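Uncharacterized protein (Cricetid herpesvirus 2, PDB 4ZKQ) binds chemokines and probably serves the virus as a decoy receptor. Local coordinates at residues A[60-65]-A[150-155]. Sequence-based numbering, arbitrary orientation.
Sequences LKFLDL and LRVPGP
Arg151 reaches across to the backbone of Leu65 and Phe62 leans on Leu150 and Val152, giving one polar and one apolar part. NH1 of Arg151 donates to Leu65 O at 2.9 Å, with an N-H...O angle of 161°. The acceptor lies at the edge of the guanidinium, near its plane, whereas the donor stands well above the Leu65 carbonyl plane. The CB of Arg151 points away from 60-65; the chain is extended at chi2 but bent at chi3 (64°), which turns the guanidinium back. NH2 bonds to Leu66 O, so one side chain grips two successive carbonyls.

The apolar part rests on one ring atom of Phe62, CE2, which lies 4.2 Å from Val152 CG1 and 4.4 Å from Leu150 CB. Val152 CG1 and Leu150 O, the latter 4.2 Å from Phe62 CE2, both approach the ring obliquely. The CB of Phe62 already points toward 150-155, and chi1 of -70° (CG anti to the carbonyl carbon) carries the ring over strand 68-74, touching Glu69 and Ala71. No backbone pairing joins the segments, whose nearest CA atoms, of Phe62 and Arg151, are 8.6 Å apart.

Strand 68-74 thus separates 63-65 from 147-152 in an antiparallel sheet, and the contact bridges it. Chemically, the paired donors should restrict rotation of the guanidinium and tie down the turn after 63-65, while Phe62 adds looser van der Waals contact.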
loop_
_atom_site.group_PDB
_atom_site.type_symbol
_atom_site.label_atom_id
_atom_site.label_comp_id
_atom_site.label_asym_id
_atom_site.label_seq_id
_atom_site.Cartn_x
_atom_site.Cartn_y
_atom_site.Cartn_z
ATOM N N LEU A 60 -14.322 7.358 1.217
ATOM C CA LEU A 60 -13.873 8.080 2.401
ATOM C C LEU A 60 -14.983 8.069 3.442
ATOM O O LEU A 60 -16.036 8.662 3.226
ATOM C CB LEU A 60 -13.491 9.516 2.049
ATOM C CG LEU A 60 -12.989 10.391 3.204
ATOM C CD1 LEU A 60 -11.786 9.767 3.914
ATOM C CD2 LEU A 60 -12.639 11.758 2.667
ATOM N N LYS A 61 -14.746 7.382 4.558
ATOM C CA LYS A 61 -15.741 7.253 5.620
ATOM C C LYS A 61 -15.228 7.753 6.967
ATOM O O LYS A 61 -14.059 7.561 7.306
ATOM C CB LYS A 61 -16.167 5.804 5.777
ATOM C CG LYS A 61 -16.890 5.232 4.573
ATOM C CD LYS A 61 -17.308 3.804 4.823
ATOM C CE LYS A 61 -18.192 3.302 3.693
ATOM N NZ LYS A 61 -18.663 1.914 3.927
ATOM N N PHE A 62 -16.126 8.368 7.733
ATOM C CA PHE A 62 -15.823 8.841 9.080
ATOM C C PHE A 62 -16.721 8.176 10.119
ATOM O O PHE A 62 -17.889 7.899 9.851
ATOM C CB PHE A 62 -15.993 10.355 9.166
ATOM C CG PHE A 62 -14.955 11.135 8.411
ATOM C CD1 PHE A 62 -15.104 11.386 7.060
ATOM C CD2 PHE A 62 -13.845 11.641 9.062
ATOM C CE1 PHE A 62 -14.159 12.106 6.368
ATOM C CE2 PHE A 62 -12.894 12.369 8.377
ATOM C CZ PHE A 62 -13.050 12.601 7.028
ATOM N N LEU A 63 -16.157 7.917 11.296
ATOM C CA LEU A 63 -16.916 7.482 12.464
ATOM C C LEU A 63 -16.757 8.502 13.581
ATOM O O LEU A 63 -15.693 9.106 13.729
ATOM C CB LEU A 63 -16.444 6.119 12.961
ATOM C CG LEU A 63 -17.136 4.844 12.489
ATOM C CD1 LEU A 63 -16.546 3.674 13.253
ATOM C CD2 LEU A 63 -18.643 4.897 12.679
ATOM N N ASP A 64 -17.805 8.694 14.374
ATOM C CA ASP A 64 -17.704 9.586 15.516
ATOM C C ASP A 64 -16.987 8.841 16.633
ATOM O O ASP A 64 -17.524 7.898 17.208
ATOM C CB ASP A 64 -19.078 10.077 15.974
ATOM C CG ASP A 64 -18.980 11.105 17.089
ATOM O OD1 ASP A 64 -18.415 12.197 16.849
ATOM O OD2 ASP A 64 -19.464 10.823 18.205
ATOM N N LEU A 65 -15.759 9.264 16.913
ATOM C CA LEU A 65 -14.901 8.591 17.881
ATOM C C LEU A 65 -14.165 9.622 18.722
ATOM O O LEU A 65 -13.613 10.586 18.183
ATOM C CB LEU A 65 -13.891 7.685 17.174
ATOM C CG LEU A 65 -14.434 6.535 16.326
ATOM C CD1 LEU A 65 -13.319 5.961 15.484
ATOM C CD2 LEU A 65 -15.035 5.448 17.200
ATOM N N LEU A 150 -7.458 10.958 10.112
ATOM C CA LEU A 150 -7.960 12.312 9.966
ATOM C C LEU A 150 -9.043 12.549 10.997
ATOM O O LEU A 150 -9.863 11.666 11.250
ATOM C CB LEU A 150 -8.512 12.554 8.562
ATOM C CG LEU A 150 -7.507 12.442 7.412
ATOM C CD1 LEU A 150 -7.390 10.999 6.969
ATOM C CD2 LEU A 150 -7.948 13.322 6.270
ATOM N N ARG A 151 -9.037 13.738 11.591
ATOM C CA ARG A 151 -10.030 14.092 12.599
ATOM C C ARG A 151 -10.560 15.496 12.361
ATOM O O ARG A 151 -9.808 16.420 12.049
ATOM C CB ARG A 151 -9.440 13.961 14.003
ATOM C CG ARG A 151 -9.436 12.519 14.487
ATOM C CD ARG A 151 -8.733 12.325 15.811
ATOM N NE ARG A 151 -9.394 13.011 16.915
ATOM C CZ ARG A 151 -10.451 12.543 17.570
ATOM N NH1 ARG A 151 -11.000 11.380 17.233
ATOM N NH2 ARG A 151 -10.964 13.249 18.568
ATOM N N VAL A 152 -11.876 15.633 12.480
ATOM C CA VAL A 152 -12.544 16.902 12.239
ATOM C C VAL A 152 -13.819 16.939 13.103
ATOM O O VAL A 152 -14.451 15.904 13.317
ATOM C CB VAL A 152 -12.847 17.080 10.728
ATOM C CG1 VAL A 152 -13.854 16.036 10.238
ATOM C CG2 VAL A 152 -13.319 18.481 10.421
ATOM N N PRO A 153 -14.188 18.120 13.630
ATOM C CA PRO A 153 -15.215 18.120 14.680
ATOM C C PRO A 153 -16.654 18.135 14.181
ATOM O O PRO A 153 -16.920 17.894 13.000
ATOM C CB PRO A 153 -14.919 19.416 15.460
ATOM C CG PRO A 153 -13.795 20.115 14.728
ATOM C CD PRO A 153 -13.688 19.480 13.380
ATOM N N GLY A 154 -17.566 18.416 15.112
ATOM C CA GLY A 154 -18.976 18.633 14.826
ATOM C C GLY A 154 -19.630 17.439 14.170
ATOM O O GLY A 154 -19.022 16.369 14.086
ATOM N N PRO A 155 -20.883 17.612 13.715
ATOM C CA PRO A 155 -21.563 16.596 12.909
ATOM C C PRO A 155 -21.349 16.815 11.415
ATOM O O PRO A 155 -21.609 15.906 10.636
ATOM C CB PRO A 155 -23.045 16.780 13.282
ATOM C CG PRO A 155 -23.105 18.006 14.197
ATOM C CD PRO A 155 -21.799 18.709 14.059
#